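Local atomic coordinates of sulfurtransferase (Azotobacter vinelandii, PDB entry 1E0C), a protein that probably transfers sulfane sulfur from thiosulfate to cyanide or another thiophilic acceptor, as a rhodanese built from two rhodanese-like domains. Residues 23-31 / 78-89; 7-17 / 110-120. All coordinates share one frame; numbering follows the deposited sequence.

Contact 1 (23-31 / 78-89)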
loop_
_atom_site.group_PDB
_atom_site.type_symbol
_atom_site.label_atom_id
_atom_site.label_comp_id
_atom_site.label_asym_id
_atom_site.label_seq_id
_atom_site.Cartn_x
_atom_site.Cartn_y
_atom_site.Cartn_z
ATOM N N PRO A 23 8.341 21.791 -6.332
ATOM C CA PRO A 23 7.338 22.446 -5.513
ATOM C C PRO A 23 6.067 21.625 -5.363
ATOM O O PRO A 23 5.391 21.729 -4.341
ATOM C CB PRO A 23 7.057 23.768 -6.222
ATOM C CG PRO A 23 7.549 23.568 -7.615
ATOM C CD PRO A 23 8.718 22.621 -7.505
ATOM N N GLU A 24 5.743 20.819 -6.357
ATOM C CA GLU A 24 4.560 19.975 -6.358
ATOM C C GLU A 24 4.715 18.714 -5.522
ATOM O O GLU A 24 3.742 17.991 -5.278
ATOM C CB GLU A 24 4.188 19.600 -7.798
ATOM C CG GLU A 24 5.142 18.650 -8.490
ATOM C CD GLU A 24 6.266 19.299 -9.260
ATOM O OE1 GLU A 24 6.709 20.414 -8.915
ATOM O OE2 GLU A 24 6.754 18.685 -10.240
ATOM N N LEU A 25 5.930 18.402 -5.101
ATOM C CA LEU A 25 6.203 17.160 -4.395
ATOM C C LEU A 25 5.626 17.144 -2.988
ATOM O O LEU A 25 5.913 18.003 -2.150
ATOM C CB LEU A 25 7.713 16.914 -4.319
ATOM C CG LEU A 25 8.168 15.723 -3.470
ATOM C CD1 LEU A 25 7.618 14.417 -4.049
ATOM C CD2 LEU A 25 9.690 15.680 -3.416
ATOM N N ILE A 26 4.850 16.099 -2.716
ATOM C CA ILE A 26 4.443 15.778 -1.357
ATOM C C ILE A 26 5.087 14.423 -1.017
ATOM O O ILE A 26 4.662 13.399 -1.540
ATOM C CB ILE A 26 2.926 15.708 -1.151
ATOM C CG1 ILE A 26 2.273 17.046 -1.512
ATOM C CG2 ILE A 26 2.639 15.349 0.310
ATOM C CD1 ILE A 26 0.796 17.137 -1.178
ATOM N N LEU A 27 6.172 14.482 -0.274
ATOM C CA LEU A 27 6.958 13.299 0.076
ATOM C C LEU A 27 6.481 12.761 1.422
ATOM O O LEU A 27 6.509 13.455 2.435
ATOM C CB LEU A 27 8.431 13.675 0.137
ATOM C CG LEU A 27 9.439 12.615 0.563
ATOM C CD1 LEU A 27 9.385 11.416 -0.394
ATOM C CD2 LEU A 27 10.847 13.211 0.545
ATOM N N VAL A 28 6.002 11.525 1.399
ATOM C CA VAL A 28 5.380 10.930 2.582
ATOM C C VAL A 28 6.202 9.770 3.119
ATOM O O VAL A 28 6.497 8.806 2.420
ATOM C CB VAL A 28 3.964 10.414 2.225
ATOM C CG1 VAL A 28 3.288 9.806 3.441
ATOM C CG2 VAL A 28 3.152 11.548 1.625
ATOM N N ASP A 29 6.536 9.884 4.391
ATOM C CA ASP A 29 7.324 8.894 5.111
ATOM C C ASP A 29 6.412 8.106 6.047
ATOM O O ASP A 29 5.767 8.692 6.914
ATOM C CB ASP A 29 8.393 9.647 5.907
ATOM C CG ASP A 29 9.212 8.865 6.885
ATOM O OD1 ASP A 29 8.658 8.106 7.699
ATOM O OD2 ASP A 29 10.460 9.062 6.924
ATOM N N LEU A 30 6.330 6.793 5.858
ATOM C CA LEU A 30 5.529 5.973 6.776
ATOM C C LEU A 30 6.422 4.957 7.471
ATOM O O LEU A 30 6.187 3.748 7.453
ATOM C CB LEU A 30 4.382 5.288 6.022
ATOM C CG LEU A 30 3.393 6.219 5.317
ATOM C CD1 LEU A 30 3.528 6.116 3.808
ATOM C CD2 LEU A 30 1.962 5.922 5.762
ATOM N N THR A 31 7.509 5.455 8.060
ATOM C CA THR A 31 8.460 4.615 8.783
ATOM C C THR A 31 8.008 4.461 10.229
ATOM O O THR A 31 7.140 3.642 10.533
ATOM C CB THR A 31 9.894 5.158 8.724
ATOM O OG1 THR A 31 9.994 6.448 9.350
ATOM C CG2 THR A 31 10.373 5.277 7.284
ATOM N N HIS A 78 -2.350 18.465 0.689
ATOM C CA HIS A 78 -3.079 18.001 -0.491
ATOM C C HIS A 78 -3.659 19.171 -1.276
ATOM O O HIS A 78 -4.323 20.055 -0.724
ATOM C CB HIS A 78 -4.185 17.021 -0.076
ATOM C CG HIS A 78 -4.873 16.390 -1.250
ATOM N ND1 HIS A 78 -4.226 15.552 -2.138
ATOM C CD2 HIS A 78 -6.154 16.480 -1.679
ATOM C CE1 HIS A 78 -5.081 15.158 -3.064
ATOM N NE2 HIS A 78 -6.259 15.697 -2.805
ATOM N N ARG A 79 -3.415 19.173 -2.575
ATOM C CA ARG A 79 -3.768 20.247 -3.492
ATOM C C ARG A 79 -3.757 19.740 -4.931
ATOM O O ARG A 79 -3.194 18.680 -5.225
ATOM C CB ARG A 79 -2.764 21.398 -3.324
ATOM C CG ARG A 79 -1.309 21.002 -3.527
ATOM C CD ARG A 79 -0.346 22.109 -3.145
ATOM N NE ARG A 79 1.063 21.798 -3.357
ATOM C CZ ARG A 79 1.861 21.187 -2.493
ATOM N NH1 ARG A 79 1.379 20.727 -1.342
ATOM N NH2 ARG A 79 3.147 20.985 -2.764
ATOM N N PRO A 80 -4.382 20.460 -5.850
ATOM C CA PRO A 80 -4.581 19.997 -7.209
ATOM C C PRO A 80 -3.341 19.559 -7.956
ATOM O O PRO A 80 -3.385 18.571 -8.705
ATOM C CB PRO A 80 -5.259 21.175 -7.908
ATOM C CG PRO A 80 -5.926 21.938 -6.818
ATOM C CD PRO A 80 -5.097 21.735 -5.579
ATOM N N GLU A 81 -2.230 20.266 -7.806
ATOM C CA GLU A 81 -1.014 19.961 -8.562
ATOM C C GLU A 81 -0.099 18.966 -7.868
ATOM O O GLU A 81 0.978 18.639 -8.378
ATOM C CB GLU A 81 -0.242 21.287 -8.747
ATOM C CG GLU A 81 0.267 21.862 -7.438
ATOM C CD GLU A 81 -0.655 22.867 -6.786
ATOM O OE1 GLU A 81 -1.888 22.670 -6.757
ATOM O OE2 GLU A 81 -0.138 23.880 -6.262
ATOM N N ALA A 82 -0.466 18.506 -6.676
ATOM C CA ALA A 82 0.397 17.656 -5.879
ATOM C C ALA A 82 0.815 16.383 -6.625
ATOM O O ALA A 82 -0.003 15.762 -7.298
ATOM C CB ALA A 82 -0.311 17.216 -4.595
ATOM N N VAL A 83 2.043 15.976 -6.356
ATOM C CA VAL A 83 2.555 14.677 -6.776
ATOM C C VAL A 83 3.153 14.008 -5.536
ATOM O O VAL A 83 4.065 14.551 -4.915
ATOM C CB VAL A 83 3.629 14.738 -7.869
ATOM C CG1 VAL A 83 4.057 13.308 -8.226
ATOM C CG2 VAL A 83 3.115 15.434 -9.124
ATOM N N TYR A 84 2.555 12.891 -5.126
ATOM C CA TYR A 84 3.015 12.208 -3.932
ATOM C C TYR A 84 4.137 11.227 -4.290
ATOM O O TYR A 84 4.083 10.578 -5.332
ATOM C CB TYR A 84 1.890 11.405 -3.267
ATOM C CG TYR A 84 0.846 12.279 -2.600
ATOM C CD1 TYR A 84 -0.118 12.913 -3.354
ATOM C CD2 TYR A 84 0.850 12.448 -1.215
ATOM C CE1 TYR A 84 -1.092 13.708 -2.763
ATOM C CE2 TYR A 84 -0.120 13.238 -0.617
ATOM C CZ TYR A 84 -1.053 13.881 -1.390
ATOM O OH TYR A 84 -2.020 14.663 -0.793
ATOM N N VAL A 85 5.148 11.221 -3.449
ATOM C CA VAL A 85 6.157 10.159 -3.463
ATOM C C VAL A 85 6.115 9.510 -2.085
ATOM O O VAL A 85 6.075 10.222 -1.076
ATOM C CB VAL A 85 7.569 10.645 -3.782
ATOM C CG1 VAL A 85 8.561 9.490 -3.657
ATOM C CG2 VAL A 85 7.601 11.210 -5.199
ATOM N N VAL A 86 5.938 8.195 -2.063
ATOM C CA VAL A 86 5.651 7.517 -0.803
ATOM C C VAL A 86 6.714 6.490 -0.470
ATOM O O VAL A 86 7.126 5.707 -1.337
ATOM C CB VAL A 86 4.279 6.802 -0.919
ATOM C CG1 VAL A 86 3.831 6.290 0.432
ATOM C CG2 VAL A 86 3.243 7.730 -1.541
ATOM N N TYR A 87 7.097 6.408 0.801
ATOM C CA TYR A 87 8.042 5.385 1.217
ATOM C C TYR A 87 7.842 4.934 2.651
ATOM O O TYR A 87 7.252 5.626 3.476
ATOM C CB TYR A 87 9.481 5.865 1.024
ATOM C CG TYR A 87 9.973 6.906 2.005
ATOM C CD1 TYR A 87 9.842 8.259 1.722
ATOM C CD2 TYR A 87 10.638 6.533 3.165
ATOM C CE1 TYR A 87 10.319 9.220 2.603
ATOM C CE2 TYR A 87 11.138 7.485 4.045
ATOM C CZ TYR A 87 10.966 8.822 3.748
ATOM O OH TYR A 87 11.480 9.776 4.602
ATOM N N ASP A 88 8.426 3.779 2.954
ATOM C CA ASP A 88 8.493 3.297 4.327
ATOM C C ASP A 88 9.866 2.675 4.530
ATOM O O ASP A 88 10.736 2.897 3.669
ATOM C CB ASP A 88 7.341 2.367 4.652
ATOM C CG ASP A 88 7.315 1.112 3.796
ATOM O OD1 ASP A 88 8.396 0.540 3.557
ATOM O OD2 ASP A 88 6.203 0.705 3.419
ATOM N N ASP A 89 10.092 2.001 5.636
ATOM C CA ASP A 89 11.384 1.369 5.881
ATOM C C ASP A 89 11.234 -0.137 6.047
ATOM O O ASP A 89 12.054 -0.772 6.717
ATOM C CB ASP A 89 12.098 1.968 7.081
ATOM C CG ASP A 89 11.326 1.801 8.377
ATOM O OD1 ASP A 89 10.162 1.355 8.314
ATOM O OD2 ASP A 89 11.889 2.103 9.448
HETATM O O HOH W 1 2.518 23.001 -5.621
HETATM O O HOH W 2 4.747 20.049 -0.766
HETATM O O HOH W 3 7.446 1.234 7.996
#

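Contact 2 (7-17 / 110-120)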
loop_
_atom_site.group_PDB
_atom_site.type_symbol
_atom_site.label_atom_id
_atom_site.label_comp_id
_atom_site.label_asym_id
_atom_site.label_seq_id
_atom_site.Cartn_x
_atom_site.Cartn_y
_atom_site.Cartn_z
ATOM N N LEU A 7 8.234 9.779 -15.252
ATOM C CA LEU A 7 8.602 8.578 -14.513
ATOM C C LEU A 7 7.453 7.584 -14.382
ATOM O O LEU A 7 6.288 7.965 -14.306
ATOM C CB LEU A 7 9.084 8.955 -13.107
ATOM C CG LEU A 7 10.267 9.927 -13.036
ATOM C CD1 LEU A 7 10.417 10.456 -11.614
ATOM C CD2 LEU A 7 11.544 9.222 -13.476
ATOM N N PRO A 8 7.803 6.316 -14.228
ATOM C CA PRO A 8 6.822 5.275 -13.956
ATOM C C PRO A 8 6.407 5.365 -12.488
ATOM O O PRO A 8 6.990 6.147 -11.723
ATOM C CB PRO A 8 7.590 3.985 -14.205
ATOM C CG PRO A 8 9.012 4.325 -13.926
ATOM C CD PRO A 8 9.185 5.786 -14.224
ATOM N N LEU A 9 5.470 4.513 -12.102
ATOM C CA LEU A 9 4.972 4.560 -10.720
ATOM C C LEU A 9 6.096 4.309 -9.729
ATOM O O LEU A 9 6.259 5.038 -8.748
ATOM C CB LEU A 9 3.867 3.523 -10.545
ATOM C CG LEU A 9 2.955 3.662 -9.327
ATOM C CD1 LEU A 9 1.730 2.761 -9.488
ATOM C CD2 LEU A 9 3.693 3.317 -8.045
ATOM N N VAL A 10 6.836 3.223 -9.942
ATOM C CA VAL A 10 7.937 2.869 -9.043
ATOM C C VAL A 10 9.210 3.567 -9.501
ATOM O O VAL A 10 9.616 3.415 -10.659
ATOM C CB VAL A 10 8.142 1.348 -9.000
ATOM C CG1 VAL A 10 9.388 0.970 -8.220
ATOM C CG2 VAL A 10 6.908 0.661 -8.412
ATOM N N ILE A 11 9.715 4.483 -8.675
ATOM C CA ILE A 11 10.917 5.232 -9.049
ATOM C C ILE A 11 12.081 4.856 -8.159
ATOM O O ILE A 11 11.910 4.252 -7.103
ATOM C CB ILE A 11 10.652 6.751 -8.986
ATOM C CG1 ILE A 11 10.490 7.201 -7.530
ATOM C CG2 ILE A 11 9.397 7.076 -9.787
ATOM C CD1 ILE A 11 10.251 8.698 -7.384
ATOM N N GLU A 12 13.303 5.208 -8.572
ATOM C CA GLU A 12 14.472 4.857 -7.768
ATOM C C GLU A 12 14.906 6.056 -6.922
ATOM O O GLU A 12 14.555 7.196 -7.216
ATOM C CB GLU A 12 15.618 4.451 -8.716
ATOM C CG GLU A 12 15.275 3.230 -9.576
ATOM C CD GLU A 12 15.152 1.964 -8.750
ATOM O OE1 GLU A 12 15.895 1.839 -7.759
ATOM O OE2 GLU A 12 14.319 1.084 -9.066
ATOM N N PRO A 13 15.705 5.799 -5.908
ATOM C CA PRO A 13 16.258 6.850 -5.061
ATOM C C PRO A 13 16.897 7.963 -5.862
ATOM O O PRO A 13 16.711 9.144 -5.552
ATOM C CB PRO A 13 17.269 6.109 -4.200
ATOM C CG PRO A 13 16.685 4.732 -4.071
ATOM C CD PRO A 13 16.118 4.448 -5.447
ATOM N N ALA A 14 17.682 7.628 -6.896
ATOM C CA ALA A 14 18.291 8.656 -7.730
ATOM C C ALA A 14 17.258 9.593 -8.333
ATOM O O ALA A 14 17.510 10.797 -8.446
ATOM C CB ALA A 14 19.130 8.034 -8.847
ATOM N N ASP A 15 16.130 9.041 -8.788
ATOM C CA ASP A 15 15.095 9.863 -9.406
ATOM C C ASP A 15 14.512 10.851 -8.389
ATOM O O ASP A 15 14.217 11.993 -8.722
ATOM C CB ASP A 15 13.942 8.994 -9.921
ATOM C CG ASP A 15 14.389 7.957 -10.933
ATOM O OD1 ASP A 15 15.215 8.304 -11.801
ATOM O OD2 ASP A 15 13.893 6.816 -10.851
ATOM N N LEU A 16 14.288 10.352 -7.174
ATOM C CA LEU A 16 13.745 11.200 -6.115
ATOM C C LEU A 16 14.756 12.252 -5.686
ATOM O O LEU A 16 14.395 13.427 -5.574
ATOM C CB LEU A 16 13.290 10.372 -4.916
ATOM C CG LEU A 16 12.803 11.185 -3.699
ATOM C CD1 LEU A 16 11.639 12.079 -4.078
ATOM C CD2 LEU A 16 12.441 10.232 -2.570
ATOM N N GLN A 17 16.014 11.865 -5.493
ATOM C CA GLN A 17 17.014 12.839 -5.053
ATOM C C GLN A 17 17.133 14.030 -5.980
ATOM O O GLN A 17 17.256 15.177 -5.532
ATOM C CB GLN A 17 18.379 12.201 -4.799
ATOM C CG GLN A 17 19.364 13.190 -4.165
ATOM C CD GLN A 17 20.616 12.551 -3.629
ATOM O OE1 GLN A 17 20.612 11.417 -3.151
ATOM N NE2 GLN A 17 21.728 13.296 -3.651
ATOM N N TYR A 110 1.120 9.927 -8.342
ATOM C CA TYR A 110 1.905 9.441 -7.224
ATOM C C TYR A 110 2.935 8.407 -7.673
ATOM O O TYR A 110 2.884 7.850 -8.768
ATOM C CB TYR A 110 1.045 8.856 -6.110
ATOM C CG TYR A 110 0.077 7.787 -6.565
ATOM C CD1 TYR A 110 0.533 6.537 -6.961
ATOM C CD2 TYR A 110 -1.289 8.035 -6.588
ATOM C CE1 TYR A 110 -0.358 5.565 -7.380
ATOM C CE2 TYR A 110 -2.187 7.066 -7.008
ATOM C CZ TYR A 110 -1.709 5.829 -7.391
ATOM O OH TYR A 110 -2.589 4.856 -7.816
ATOM N N HIS A 111 3.949 8.253 -6.834
ATOM C CA HIS A 111 5.045 7.332 -7.082
ATOM C C HIS A 111 5.409 6.611 -5.791
ATOM O O HIS A 111 5.229 7.147 -4.694
ATOM C CB HIS A 111 6.302 8.097 -7.568
ATOM C CG HIS A 111 6.032 8.849 -8.836
ATOM N ND1 HIS A 111 6.152 8.268 -10.078
ATOM C CD2 HIS A 111 5.549 10.100 -9.037
ATOM C CE1 HIS A 111 5.769 9.134 -11.006
ATOM N NE2 HIS A 111 5.383 10.244 -10.399
ATOM N N TYR A 112 5.951 5.414 -5.950
ATOM C CA TYR A 112 6.512 4.656 -4.855
ATOM C C TYR A 112 8.042 4.680 -4.975
ATOM O O TYR A 112 8.560 4.470 -6.073
ATOM C CB TYR A 112 6.075 3.180 -4.919
ATOM C CG TYR A 112 6.841 2.312 -3.945
ATOM C CD1 TYR A 112 6.819 2.597 -2.590
ATOM C CD2 TYR A 112 7.588 1.215 -4.373
ATOM C CE1 TYR A 112 7.492 1.826 -1.671
ATOM C CE2 TYR A 112 8.267 0.432 -3.459
ATOM C CZ TYR A 112 8.224 0.739 -2.114
ATOM O OH TYR A 112 8.908 -0.018 -1.198
ATOM N N LEU A 113 8.705 4.998 -3.872
ATOM C CA LEU A 113 10.170 4.961 -3.866
ATOM C C LEU A 113 10.617 3.508 -3.689
ATOM O O LEU A 113 10.452 2.918 -2.624
ATOM C CB LEU A 113 10.727 5.796 -2.702
ATOM C CG LEU A 113 12.253 5.714 -2.536
ATOM C CD1 LEU A 113 12.929 6.271 -3.788
ATOM C CD2 LEU A 113 12.699 6.482 -1.300
ATOM N N ASN A 114 11.154 2.926 -4.758
ATOM C CA ASN A 114 11.548 1.515 -4.720
ATOM C C ASN A 114 12.505 1.203 -3.592
ATOM O O ASN A 114 13.593 1.782 -3.505
ATOM C CB ASN A 114 12.178 1.141 -6.072
ATOM C CG ASN A 114 11.996 -0.336 -6.386
ATOM O OD1 ASN A 114 11.317 -1.051 -5.656
ATOM N ND2 ASN A 114 12.598 -0.785 -7.481
ATOM N N GLY A 115 12.118 0.314 -2.680
ATOM C CA GLY A 115 12.956 -0.042 -1.547
ATOM C C GLY A 115 12.897 1.002 -0.428
ATOM O O GLY A 115 13.533 0.837 0.616
ATOM N N GLY A 116 12.142 2.067 -0.642
ATOM C CA GLY A 116 11.930 3.090 0.365
ATOM C C GLY A 116 13.211 3.551 1.037
ATOM O O GLY A 116 14.256 3.752 0.417
ATOM N N LEU A 117 13.138 3.750 2.352
ATOM C CA LEU A 117 14.305 4.232 3.099
ATOM C C LEU A 117 15.438 3.226 3.093
ATOM O O LEU A 117 16.610 3.586 3.236
ATOM C CB LEU A 117 13.886 4.558 4.540
ATOM C CG LEU A 117 14.957 5.264 5.386
ATOM C CD1 LEU A 117 15.108 6.712 4.944
ATOM C CD2 LEU A 117 14.571 5.204 6.860
ATOM N N THR A 118 15.114 1.930 3.064
ATOM C CA THR A 118 16.161 0.907 3.021
ATOM C C THR A 118 17.088 1.162 1.832
ATOM O O THR A 118 18.303 1.226 2.011
ATOM C CB THR A 118 15.535 -0.495 2.878
ATOM O OG1 THR A 118 14.440 -0.579 3.806
ATOM C CG2 THR A 118 16.551 -1.577 3.222
ATOM N N ALA A 119 16.514 1.375 0.659
ATOM C CA ALA A 119 17.310 1.621 -0.545
ATOM C C ALA A 119 17.994 2.982 -0.482
ATOM O O ALA A 119 19.155 3.130 -0.869
ATOM C CB ALA A 119 16.420 1.514 -1.778
ATOM N N TRP A 120 17.290 3.980 0.038
ATOM C CA TRP A 120 17.861 5.311 0.232
ATOM C C TRP A 120 19.106 5.234 1.114
ATOM O O TRP A 120 20.163 5.753 0.743
ATOM C CB TRP A 120 16.828 6.235 0.897
ATOM C CG TRP A 120 17.224 7.684 0.920
ATOM C CD1 TRP A 120 17.857 8.342 1.936
ATOM C CD2 TRP A 120 16.968 8.659 -0.096
ATOM N NE1 TRP A 120 18.033 9.667 1.593
ATOM C CE2 TRP A 120 17.472 9.892 0.369
ATOM C CE3 TRP A 120 16.360 8.616 -1.356
ATOM C CZ2 TRP A 120 17.410 11.051 -0.400
ATOM C CZ3 TRP A 120 16.278 9.769 -2.107
ATOM C CH2 TRP A 120 16.813 10.981 -1.626
#

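Contact 1 (23-31 / 78-89)
Strands 25-29 and 83-87 run parallel, their axes 4.6 Å apart at an angle of 21°, as inner neighbours in the five-stranded parallel sheet of the first rhodanese-like domain. A ladder of backbone bonds joins them, beginning with Val83 N donating to Glu24 O and ending with Leu30 N donating to Tyr87 O. On one face Ile26 lies alongside Tyr84: its CB sits over the ring face, a CH-pi contact 4.1 Å from the centroid, while Val28 CG2 meets the ring edge. Ile26 CD1 reaches Ala82 CB, 3.6 Å away. Helix 93-104 packs against this face through Phe98 and Leu102. On the other face Leu25 CD1 presses on Val85 CG2. Ahead of the strands, Arg79 NH2 gives a bent bond to Pro23 O at 2.8 Å; the oxygen lies near the guanidinium plane and NH2 in the carbonyl plane. Tyr87, whose OH also bonds Ile41 N, carries Asp29 CA over its ring. With CG anti to the backbone N (chi1 171°), the Asp29 side chain runs obliquely toward the hydroxyl end of that ring, carboxylate and ring planes 65° apart. OD1 accepts from Thr31 N, an Asx turn, and Thr31 OG1, while OD2 receives a weak bond from Tyr87 OH at 2.6 Å.

Contact 2 (7-17 / 110-120)
Val10 and Ile11 pair in parallel with Tyr112 and Leu113, adding a short edge strand to the sheet of the first rhodanese-like domain, and the bonds Tyr112 N to Leu9 O, Ile11 N to Tyr112 O and Asn114 N to Ile11 O hold the register. Asn114, in the type II turn that leads from strand 110-113 to helix 116-122, can be followed outward. Its CB lies against Ile11 O and, 3.5 Å away, Val10 CG1. CG, carried away from the backbone N by a chi1 of -152°, meets the same methyl at 3.4 Å. At the tip the amide divides its work: ND2 gives a nearly straight bond (176°) to Glu12 OE2 at 3.0 Å, whereas OD1 accepts from Ile207 N. OE2 lies in the amide plane, but ND2 approaches it from the syn side, 25° out of the carboxylate plane. Glu12 OE1 forms a salt bridge with Arg206. Near the start of strand 110-113, His111 directs ND1 to Pro8 O at 2.8 Å; that oxygen lies in the imidazole plane, but the nitrogen stands above the carbonyl plane. Beyond the strands, helices 13-17 and 116-120 are nearly perpendicular. The Trp120 ring extends from its own helix over the other, meeting Pro13 CB through CE3, Leu16 CD2 through CZ3 and Gln17 CB through CH2, while NE1 bonds Pro126 O. Leu113 CD1 packs against the start of helix 13-17, 3.5 Å from Pro13 N, with CD2 against Leu16 CD2. The contact thus joins an apolar patch to a polar edge, where Asn114 and Glu12 bond across to Ile207 and Arg206 of the second rhodanese-like domain, and Arg206 would probably favour a charged Glu12.

Contacts 1 and 2 belong to one sheet, ordered 10-11, 110-113, 83-87, 25-29 and 45-46, with contact 1 nested along the chain inside the loop that contact 2 closes. Their centres are 11 Å apart, and the seam between them is strand 83-87 against 110-113: Tyr84 O probably accepts from His111 N at 2.8 Å. Farther along, Asp88 O and Leu117 N, 2.9 Å apart, probably join segment 78-89 to helix 116-122. A bound magnesium ion lies about 4 Å from the Asp89 side chain of contact 1. Both contacts lie in the first rhodanese-like domain; Cys230, an S-mercaptocysteine consistent with the sulfur-carrying active-site cysteine of rhodaneses, belongs to the second.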